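Local structure of DNA mismatch repair protein PMS1 (Saccharomyces cerevisiae, 3H4L) at residues Lys124-Met129 and Ile133-Thr138; Asp64-Ser69 and Lys143-Leu148; Leu258-Arg263 and Leu339-Arg344. The protein takes part in DNA mismatch repair in yeast, its N-terminal region binding ATP through a GHKL-type ATPase fold. All blocks are in the same frame, centred on the assembly; numbering follows the deposited sequence.

Contact 1. Residues Lys124-Met129 and Ile133-Thr138; sequences KLEYDM and ITSKTT
K124 and T137 form a hydrogen-bonded pair at one end of an antiparallel ladder whose short strands run at 168° to each other, and a beta bulge between E126 and Y127 shifts the register by one residue. K124 N gives its hydrogen to T137 O at 2.8 Å, and T137 N returns a bond to K124 O. At the bulge E126 O accepts from T134 N at 2.9 Å and, weakly, from T134 OG1.

On the face carrying L125, Y127, I133 and K136, the I133 side chain lies alongside the tyrosine, its CG1 3.7 Å from Y127 CE2, while its CD1 meets L125 CD2 at 4.0 Å. I133 CG1 stands beside its own backbone N (chi1 -62°), turning the end of the side chain onto both. K136 CG runs beside L125 CD2 at 3.9 Å, then its chain leads off. Y127 OH bonds to Y71 O.

On the other face K124 NZ reaches E126 OE1 at 3.3 Å in a weak salt bridge, and E126 OE2 bonds to S112. A water bonds to T137 OG1 at 2.8 Å; its leg to S135 OG is doubtfully short. This edge hairpin is thus largely apolar on one face, with a weak salt bridge and two hydroxyls near one water on the other.

Contact 2. Residues Asp64-Ser69 and Lys143-Leu148; sequences DGIDPS and KGTTVL. With ANP (phosphoaminophosphonic acid-adenylate ester), chain E.
T145 meets G65, I66 and the adenine of the bound ATP analogue with different atoms of one short side chain. Its CB packs against one face of the adenine, 3.7 Å from N1 of ANP. With OG1 set beside its own backbone N (chi1 -56°), the hydroxyl comes within 3.2 Å of G65 CA, and a water at 3.0 Å accepts its hydrogen bond. The same water accepts from G65 N at 2.9 Å, so a single molecule ties the loop backbone to the strand. T145 OG1 is also hydrogen-bonded to T115 OG1 of the neighbouring strand, a residue that binds I66 N as well.

The glycine belongs to the loop that follows strand 56-61 in this GHKL-type ATPase fold, where D61, itself bonded to ANP and to T145 N, and the threonine of strand 144-150 frame the adenine end of the nucleotide pocket. G65 has a phi of 76°, a backbone angle that suits glycine.

The methyl branch, CG2, turns instead toward I66, meeting its CD1 at 4.0 Å, the two side chains crossing at about a right angle. One carbon back, I66 CG1 lies over the same face of the adenine as T145 CB, 3.4 Å from N3 of ANP.

Contact 3. Residues Leu258-Arg263 and Leu339-Arg344; sequences LDYKIR and LLHNER
Y260 and H341 bring their rings together at the borders, without stacking. Their planes are turned 43° apart and their centroids stand 5.9 Å from one another, so this is neither an offset stack nor a T-shaped one. Between the rings, CE1 of Y260 comes nearest to CD2 of H341, at 3.6 Å. Relative to the imidazole, the tyrosine carbon arrives at the edge, in the plane of the ring; relative to the phenol, the histidine carbon comes in obliquely.

The phenol hydroxyl goes to the backbone. Y260 OH donates to H341 O at 2.8 Å, in the carbonyl plane and on a lone pair, with a C=O...donor angle of 126°. H341 O in turn lies at the edge of the tyrosine ring, in its plane. The tyrosine CG is anti to the backbone N (chi1 -162°), which carries the ring across to the other segment. H341 CB lies close to the same hydroxyl, 3.6 Å from Y260 OH.

The contact joins the start of a strand to the start of a helix within the S5-like domain that follows the ATPase fold. Y260 is the centre of an inverse gamma turn leading into strand 261-269, and H341 precedes N342, the N-cap of helix 343-362, whose OD1 bonds to A345 N. E343, in the first turn of that helix, reaches back so that its OE1 accepts from L340 N at 2.7 Å, nearly straight, tying the approach to the helix.

The imidazole has a second tie, from H341 NE2 to N243 N, and N342 CB packs on one side of it, near the border. Beside the ring pair, I262 CD1 and L340 CD1 make a looser apolar contact at 4.4 Å.

Overall arrangement
The three contacts fall into two groups. Contacts 1 and 2 share the eight-stranded sheet of the ATPase domain: their centres are 13 Å apart and their nearest atoms about 6 Å, without touching. Along the chain, the hairpin of contact 1 is nested inside the long loop that contact 2 closes, and strand 133-140 leads directly on to strand 144-150. Contact 2 lines the nucleotide pocket itself, whereas the hairpin stands beside it, the Y127 side chain about 8 Å from ANP. Contact 3 comes later in the chain, in the S5-like range, its centre 36 Å from that of contact 2 and 46 Å from that of contact 1.

Contact 1. Residues Lys124-Met129 and Ile133-Thr138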
loop_
_atom_site.group_PDB
_atom_site.type_symbol
_atom_site.label_atom_id
_atom_site.label_comp_id
_atom_site.label_asym_id
_atom_site.label_seq_id
_atom_site.Cartn_x
_atom_site.Cartn_y
_atom_site.Cartn_z
ATOM N N LYS B 124 -2.394 -24.582 -14.129
ATOM C CA LYS B 124 -2.838 -24.066 -12.851
ATOM C C LYS B 124 -3.023 -25.307 -12.024
ATOM O O LYS B 124 -3.763 -26.209 -12.409
ATOM C CB LYS B 124 -4.159 -23.326 -12.989
ATOM C CG LYS B 124 -4.720 -22.831 -11.673
ATOM C CD LYS B 124 -5.554 -21.590 -11.894
ATOM C CE LYS B 124 -6.654 -21.504 -10.872
ATOM N NZ LYS B 124 -7.486 -22.732 -10.990
ATOM N N LEU B 125 -2.330 -25.364 -10.895
ATOM C CA LEU B 125 -2.396 -26.523 -10.020
ATOM C C LEU B 125 -2.994 -26.202 -8.655
ATOM O O LEU B 125 -2.688 -25.174 -8.058
ATOM C CB LEU B 125 -0.991 -27.094 -9.839
ATOM C CG LEU B 125 -0.265 -27.452 -11.137
ATOM C CD1 LEU B 125 1.231 -27.490 -10.891
ATOM C CD2 LEU B 125 -0.768 -28.789 -11.653
ATOM N N GLU B 126 -3.865 -27.080 -8.182
ATOM C CA GLU B 126 -4.481 -26.926 -6.871
ATOM C C GLU B 126 -3.990 -28.124 -6.066
ATOM O O GLU B 126 -4.208 -29.272 -6.466
ATOM C CB GLU B 126 -6.005 -26.988 -6.973
ATOM C CG GLU B 126 -6.633 -25.910 -7.834
ATOM C CD GLU B 126 -6.704 -24.558 -7.143
ATOM O OE1 GLU B 126 -7.112 -23.572 -7.801
ATOM O OE2 GLU B 126 -6.359 -24.475 -5.943
ATOM N N TYR B 127 -3.309 -27.877 -4.953
ATOM C CA TYR B 127 -2.834 -28.978 -4.121
ATOM C C TYR B 127 -3.642 -29.044 -2.841
ATOM O O TYR B 127 -3.927 -28.010 -2.229
ATOM C CB TYR B 127 -1.376 -28.787 -3.724
ATOM C CG TYR B 127 -0.401 -28.767 -4.862
ATOM C CD1 TYR B 127 -0.025 -27.569 -5.461
ATOM C CD2 TYR B 127 0.196 -29.942 -5.295
ATOM C CE1 TYR B 127 0.936 -27.545 -6.459
ATOM C CE2 TYR B 127 1.149 -29.931 -6.284
ATOM C CZ TYR B 127 1.522 -28.735 -6.863
ATOM O OH TYR B 127 2.489 -28.747 -7.845
ATOM N N ASP B 128 -4.003 -30.251 -2.416
ATOM C CA ASP B 128 -4.747 -30.367 -1.185
ATOM C C ASP B 128 -3.776 -30.297 -0.005
ATOM O O ASP B 128 -2.569 -30.101 -0.175
ATOM C CB ASP B 128 -5.563 -31.660 -1.148
ATOM C CG ASP B 128 -4.703 -32.900 -1.213
ATOM O OD1 ASP B 128 -3.494 -32.803 -0.921
ATOM O OD2 ASP B 128 -5.247 -33.978 -1.540
ATOM N N MET B 129 -4.326 -30.455 1.188
ATOM C CA MET B 129 -3.580 -30.382 2.426
ATOM C C MET B 129 -2.379 -31.318 2.508
ATOM O O MET B 129 -1.422 -31.069 3.254
ATOM C CB MET B 129 -4.536 -30.687 3.579
ATOM C CG MET B 129 -3.902 -30.591 4.927
ATOM S SD MET B 129 -5.085 -30.905 6.227
ATOM C CE MET B 129 -3.951 -31.324 7.557
ATOM N N ILE B 133 -2.545 -33.321 -6.117
ATOM C CA ILE B 133 -3.149 -32.387 -7.050
ATOM C C ILE B 133 -4.634 -32.649 -7.233
ATOM O O ILE B 133 -5.010 -33.577 -7.945
ATOM C CB ILE B 133 -2.467 -32.491 -8.417
ATOM C CG1 ILE B 133 -0.993 -32.120 -8.270
ATOM C CG2 ILE B 133 -3.166 -31.600 -9.419
ATOM C CD1 ILE B 133 -0.219 -32.135 -9.553
ATOM N N THR B 134 -5.477 -31.833 -6.605
ATOM C CA THR B 134 -6.921 -32.009 -6.725
ATOM C C THR B 134 -7.460 -31.557 -8.080
ATOM O O THR B 134 -8.570 -31.935 -8.463
ATOM C CB THR B 134 -7.689 -31.252 -5.625
ATOM O OG1 THR B 134 -7.129 -29.945 -5.467
ATOM C CG2 THR B 134 -7.624 -32.005 -4.308
ATOM N N SER B 135 -6.684 -30.754 -8.804
ATOM C CA SER B 135 -7.115 -30.287 -10.118
ATOM C C SER B 135 -6.029 -29.546 -10.886
ATOM O O SER B 135 -5.368 -28.640 -10.359
ATOM C CB SER B 135 -8.328 -29.375 -9.997
ATOM O OG SER B 135 -7.928 -28.029 -9.840
ATOM N N LYS B 136 -5.877 -29.938 -12.149
ATOM C CA LYS B 136 -4.899 -29.364 -13.069
ATOM C C LYS B 136 -5.697 -28.707 -14.197
ATOM O O LYS B 136 -6.419 -29.387 -14.926
ATOM C CB LYS B 136 -4.021 -30.491 -13.600
ATOM C CG LYS B 136 -2.963 -30.110 -14.606
ATOM C CD LYS B 136 -2.201 -31.376 -14.969
ATOM C CE LYS B 136 -1.165 -31.154 -16.052
ATOM N NZ LYS B 136 -0.420 -32.425 -16.334
ATOM N N THR B 137 -5.564 -27.389 -14.330
ATOM C CA THR B 137 -6.299 -26.613 -15.336
ATOM C C THR B 137 -5.393 -25.951 -16.378
ATOM O O THR B 137 -4.372 -25.351 -16.031
ATOM C CB THR B 137 -7.123 -25.499 -14.651
ATOM O OG1 THR B 137 -8.005 -26.080 -13.681
ATOM C CG2 THR B 137 -7.936 -24.721 -15.669
ATOM N N THR B 138 -5.779 -26.037 -17.650
ATOM C CA THR B 138 -4.997 -25.437 -18.729
ATOM C C THR B 138 -5.177 -23.926 -18.736
ATOM O O THR B 138 -6.300 -23.434 -18.641
ATOM C CB THR B 138 -5.423 -25.971 -20.106
ATOM O OG1 THR B 138 -5.317 -27.403 -20.130
ATOM C CG2 THR B 138 -4.529 -25.374 -21.198
HETATM O O HOH W 1 -6.990 -26.106 -11.106
#

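Contact 2. Residues Asp64-Ser69 and Lys143-Leu148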
loop_
_atom_site.group_PDB
_atom_site.type_symbol
_atom_site.label_atom_id
_atom_site.label_comp_id
_atom_site.label_asym_id
_atom_site.label_seq_id
_atom_site.Cartn_x
_atom_site.Cartn_y
_atom_site.Cartn_z
ATOM N N ASP B 64 12.437 -19.333 -14.050
ATOM C CA ASP B 64 12.463 -20.515 -14.900
ATOM C C ASP B 64 11.206 -21.370 -14.868
ATOM O O ASP B 64 11.031 -22.223 -15.732
ATOM C CB ASP B 64 13.673 -21.375 -14.534
ATOM C CG ASP B 64 14.980 -20.618 -14.674
ATOM O OD1 ASP B 64 16.011 -21.103 -14.169
ATOM O OD2 ASP B 64 14.970 -19.535 -15.297
ATOM N N GLY B 65 10.331 -21.154 -13.889
ATOM C CA GLY B 65 9.113 -21.947 -13.822
ATOM C C GLY B 65 9.358 -23.354 -13.305
ATOM O O GLY B 65 10.495 -23.733 -13.056
ATOM N N ILE B 66 8.296 -24.140 -13.156
ATOM C CA ILE B 66 8.412 -25.499 -12.633
ATOM C C ILE B 66 8.285 -26.564 -13.718
ATOM O O ILE B 66 7.355 -26.532 -14.515
ATOM C CB ILE B 66 7.304 -25.777 -11.581
ATOM C CG1 ILE B 66 7.332 -24.707 -10.491
ATOM C CG2 ILE B 66 7.483 -27.170 -10.980
ATOM C CD1 ILE B 66 6.056 -24.658 -9.662
ATOM N N ASP B 67 9.201 -27.524 -13.732
ATOM C CA ASP B 67 9.140 -28.583 -14.722
ATOM C C ASP B 67 7.866 -29.407 -14.531
ATOM O O ASP B 67 7.590 -29.897 -13.440
ATOM C CB ASP B 67 10.370 -29.482 -14.597
ATOM C CG ASP B 67 10.410 -30.583 -15.652
ATOM O OD1 ASP B 67 11.534 -30.951 -16.053
ATOM O OD2 ASP B 67 9.339 -31.093 -16.067
ATOM N N PRO B 68 7.074 -29.572 -15.601
ATOM C CA PRO B 68 5.828 -30.339 -15.548
ATOM C C PRO B 68 5.981 -31.709 -14.907
ATOM O O PRO B 68 5.015 -32.248 -14.363
ATOM C CB PRO B 68 5.424 -30.446 -17.019
ATOM C CG PRO B 68 5.917 -29.164 -17.580
ATOM C CD PRO B 68 7.294 -29.035 -16.956
ATOM N N SER B 69 7.183 -32.274 -14.977
ATOM C CA SER B 69 7.416 -33.596 -14.410
ATOM C C SER B 69 7.443 -33.549 -12.894
ATOM O O SER B 69 7.277 -34.580 -12.245
ATOM C CB SER B 69 8.731 -34.181 -14.924
ATOM O OG SER B 69 9.833 -33.394 -14.520
ATOM N N LYS B 143 6.579 -16.495 -19.072
ATOM C CA LYS B 143 7.528 -17.327 -18.339
ATOM C C LYS B 143 7.475 -16.998 -16.850
ATOM O O LYS B 143 7.323 -15.841 -16.467
ATOM C CB LYS B 143 8.949 -17.099 -18.860
ATOM C CG LYS B 143 9.969 -18.125 -18.370
ATOM C CD LYS B 143 11.398 -17.707 -18.713
ATOM C CE LYS B 143 11.766 -16.390 -18.028
ATOM N NZ LYS B 143 13.189 -15.983 -18.231
ATOM N N GLY B 144 7.591 -18.015 -16.006
ATOM C CA GLY B 144 7.561 -17.753 -14.580
ATOM C C GLY B 144 6.575 -18.586 -13.791
ATOM O O GLY B 144 5.989 -19.552 -14.297
ATOM N N THR B 145 6.382 -18.201 -12.538
ATOM C CA THR B 145 5.483 -18.927 -11.667
ATOM C C THR B 145 4.733 -17.979 -10.748
ATOM O O THR B 145 5.241 -16.909 -10.387
ATOM C CB THR B 145 6.282 -19.928 -10.819
ATOM O OG1 THR B 145 7.019 -20.794 -11.690
ATOM C CG2 THR B 145 5.364 -20.755 -9.936
ATOM N N THR B 146 3.516 -18.377 -10.387
ATOM C CA THR B 146 2.670 -17.610 -9.482
ATOM C C THR B 146 2.222 -18.550 -8.362
ATOM O O THR B 146 1.546 -19.553 -8.614
ATOM C CB THR B 146 1.402 -17.071 -10.188
ATOM O OG1 THR B 146 1.765 -16.164 -11.226
ATOM C CG2 THR B 146 0.523 -16.339 -9.203
ATOM N N VAL B 147 2.609 -18.246 -7.130
ATOM C CA VAL B 147 2.205 -19.072 -5.997
ATOM C C VAL B 147 1.200 -18.278 -5.156
ATOM O O VAL B 147 1.441 -17.117 -4.776
ATOM C CB VAL B 147 3.416 -19.479 -5.122
ATOM C CG1 VAL B 147 2.981 -20.482 -4.052
ATOM C CG2 VAL B 147 4.499 -20.092 -5.990
ATOM N N LEU B 148 0.062 -18.897 -4.880
ATOM C CA LEU B 148 -0.964 -18.236 -4.098
ATOM C C LEU B 148 -1.261 -19.000 -2.814
ATOM O O LEU B 148 -1.694 -20.153 -2.856
ATOM C CB LEU B 148 -2.248 -18.118 -4.921
ATOM C CG LEU B 148 -3.399 -17.413 -4.199
ATOM C CD1 LEU B 148 -3.052 -15.934 -4.051
ATOM C CD2 LEU B 148 -4.708 -17.586 -4.974
HETATM P PG ANP E . 14.527 -24.382 0.479
HETATM O O1G ANP E . 13.252 -23.646 0.512
HETATM O O2G ANP E . 15.593 -23.625 -0.134
HETATM O O3G ANP E . 14.988 -24.917 1.807
HETATM P PB ANP E . 13.368 -25.702 -1.780
HETATM O O1B ANP E . 13.785 -26.871 -2.605
HETATM O O2B ANP E . 13.301 -24.424 -2.466
HETATM N N3B ANP E . 14.275 -25.674 -0.460
HETATM P PA ANP E . 10.517 -25.346 -1.314
HETATM O O1A ANP E . 10.733 -23.949 -0.995
HETATM O O2A ANP E . 9.426 -26.110 -0.640
HETATM O O3A ANP E . 11.929 -26.087 -1.228
HETATM O "O5'" ANP E . 10.020 -25.502 -2.820
HETATM C "C5'" ANP E . 10.624 -26.507 -3.542
HETATM C "C4'" ANP E . 10.435 -26.877 -4.960
HETATM O "O4'" ANP E . 9.302 -26.190 -5.523
HETATM C "C3'" ANP E . 11.679 -26.247 -5.489
HETATM O "O3'" ANP E . 12.791 -27.130 -5.308
HETATM C "C2'" ANP E . 11.287 -25.892 -6.893
HETATM O "O2'" ANP E . 11.602 -27.006 -7.707
HETATM C "C1'" ANP E . 9.767 -25.572 -6.714
HETATM N N9 ANP E . 9.352 -24.143 -6.590
HETATM C C8 ANP E . 8.793 -23.434 -5.538
HETATM N N7 ANP E . 8.538 -22.177 -5.749
HETATM C C5 ANP E . 8.957 -22.006 -7.054
HETATM C C6 ANP E . 8.989 -20.884 -7.969
HETATM N N6 ANP E . 8.540 -19.687 -7.613
HETATM N N1 ANP E . 9.490 -21.035 -9.263
HETATM C C2 ANP E . 9.965 -22.260 -9.677
HETATM N N3 ANP E . 9.977 -23.379 -8.897
HETATM C C4 ANP E . 9.476 -23.195 -7.599
HETATM O O HOH W 2 9.670 -19.292 -11.701
#

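Contact 3. Residues Leu258-Arg263 and Leu339-Arg344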
loop_
_atom_site.group_PDB
_atom_site.type_symbol
_atom_site.label_atom_id
_atom_site.label_comp_id
_atom_site.label_asym_id
_atom_site.label_seq_id
_atom_site.Cartn_x
_atom_site.Cartn_y
_atom_site.Cartn_z
ATOM N N LEU B 258 43.220 -20.149 -1.042
ATOM C CA LEU B 258 42.051 -19.283 -0.892
ATOM C C LEU B 258 42.393 -17.870 -0.405
ATOM O O LEU B 258 42.993 -17.701 0.660
ATOM C CB LEU B 258 41.043 -19.935 0.061
ATOM N N ASP B 259 42.011 -16.863 -1.196
ATOM C CA ASP B 259 42.243 -15.454 -0.851
ATOM C C ASP B 259 41.133 -15.064 0.126
ATOM O O ASP B 259 40.036 -14.682 -0.288
ATOM C CB ASP B 259 42.157 -14.567 -2.103
ATOM C CG ASP B 259 42.664 -13.140 -1.859
ATOM O OD1 ASP B 259 42.559 -12.653 -0.712
ATOM O OD2 ASP B 259 43.156 -12.500 -2.818
ATOM N N TYR B 260 41.423 -15.166 1.419
ATOM C CA TYR B 260 40.439 -14.861 2.450
ATOM C C TYR B 260 40.281 -13.372 2.754
ATOM O O TYR B 260 40.674 -12.901 3.823
ATOM C CB TYR B 260 40.782 -15.616 3.739
ATOM C CG TYR B 260 39.631 -15.718 4.714
ATOM C CD1 TYR B 260 39.746 -16.474 5.879
ATOM C CD2 TYR B 260 38.416 -15.075 4.464
ATOM C CE1 TYR B 260 38.679 -16.591 6.772
ATOM C CE2 TYR B 260 37.347 -15.181 5.347
ATOM C CZ TYR B 260 37.483 -15.940 6.498
ATOM O OH TYR B 260 36.430 -16.038 7.378
ATOM N N LYS B 261 39.697 -12.644 1.804
ATOM C CA LYS B 261 39.447 -11.215 1.960
ATOM C C LYS B 261 37.937 -10.976 1.985
ATOM O O LYS B 261 37.192 -11.523 1.166
ATOM C CB LYS B 261 40.076 -10.417 0.806
ATOM C CG LYS B 261 41.590 -10.193 0.908
ATOM C CD LYS B 261 42.044 -9.098 -0.065
ATOM C CE LYS B 261 43.534 -8.776 0.053
ATOM N NZ LYS B 261 44.398 -9.834 -0.540
ATOM N N ILE B 262 37.480 -10.172 2.936
ATOM C CA ILE B 262 36.059 -9.878 3.031
ATOM C C ILE B 262 35.784 -8.435 2.634
ATOM O O ILE B 262 36.236 -7.495 3.288
ATOM C CB ILE B 262 35.516 -10.103 4.459
ATOM C CG1 ILE B 262 35.804 -11.535 4.908
ATOM C CG2 ILE B 262 34.010 -9.838 4.487
ATOM C CD1 ILE B 262 35.417 -11.814 6.347
ATOM N N ARG B 263 35.046 -8.277 1.544
ATOM C CA ARG B 263 34.689 -6.962 1.051
ATOM C C ARG B 263 33.354 -6.552 1.679
ATOM O O ARG B 263 32.328 -7.222 1.492
ATOM C CB ARG B 263 34.583 -6.990 -0.474
ATOM N N LEU B 339 27.771 -19.068 9.948
ATOM C CA LEU B 339 28.945 -18.905 10.786
ATOM C C LEU B 339 30.136 -18.905 9.841
ATOM O O LEU B 339 30.314 -19.843 9.059
ATOM C CB LEU B 339 29.066 -20.055 11.789
ATOM C CG LEU B 339 27.894 -20.304 12.741
ATOM C CD1 LEU B 339 28.354 -21.221 13.863
ATOM C CD2 LEU B 339 27.391 -18.991 13.323
ATOM N N LEU B 340 30.934 -17.842 9.899
ATOM C CA LEU B 340 32.109 -17.721 9.039
ATOM C C LEU B 340 33.325 -18.422 9.645
ATOM O O LEU B 340 33.328 -18.788 10.825
ATOM C CB LEU B 340 32.439 -16.244 8.781
ATOM C CG LEU B 340 31.396 -15.379 8.066
ATOM C CD1 LEU B 340 31.948 -13.971 7.894
ATOM C CD2 LEU B 340 31.046 -15.981 6.714
ATOM N N HIS B 341 34.352 -18.608 8.820
ATOM C CA HIS B 341 35.588 -19.268 9.235
ATOM C C HIS B 341 36.390 -18.409 10.212
ATOM O O HIS B 341 36.922 -17.358 9.835
ATOM C CB HIS B 341 36.447 -19.572 8.008
ATOM C CG HIS B 341 37.733 -20.263 8.330
ATOM N ND1 HIS B 341 37.782 -21.546 8.829
ATOM C CD2 HIS B 341 39.017 -19.845 8.237
ATOM C CE1 HIS B 341 39.043 -21.890 9.027
ATOM N NE2 HIS B 341 39.812 -20.876 8.675
ATOM N N ASN B 342 36.482 -18.866 11.461
ATOM C CA ASN B 342 37.207 -18.130 12.495
ATOM C C ASN B 342 36.447 -16.819 12.724
ATOM O O ASN B 342 37.021 -15.732 12.657
ATOM C CB ASN B 342 38.639 -17.844 12.022
ATOM C CG ASN B 342 39.556 -17.397 13.145
ATOM O OD1 ASN B 342 39.219 -16.511 13.931
ATOM N ND2 ASN B 342 40.732 -18.004 13.215
ATOM N N GLU B 343 35.150 -16.933 12.991
ATOM C CA GLU B 343 34.316 -15.757 13.197
ATOM C C GLU B 343 34.841 -14.823 14.286
ATOM O O GLU B 343 34.624 -13.612 14.219
ATOM C CB GLU B 343 32.873 -16.182 13.503
ATOM C CG GLU B 343 31.856 -15.043 13.389
ATOM C CD GLU B 343 30.470 -15.517 12.951
ATOM O OE1 GLU B 343 30.343 -16.041 11.821
ATOM O OE2 GLU B 343 29.506 -15.365 13.734
ATOM N N ARG B 344 35.540 -15.376 15.275
ATOM C CA ARG B 344 36.092 -14.568 16.363
ATOM C C ARG B 344 37.061 -13.503 15.828
ATOM O O ARG B 344 37.005 -12.339 16.233
ATOM C CB ARG B 344 36.795 -15.466 17.376
#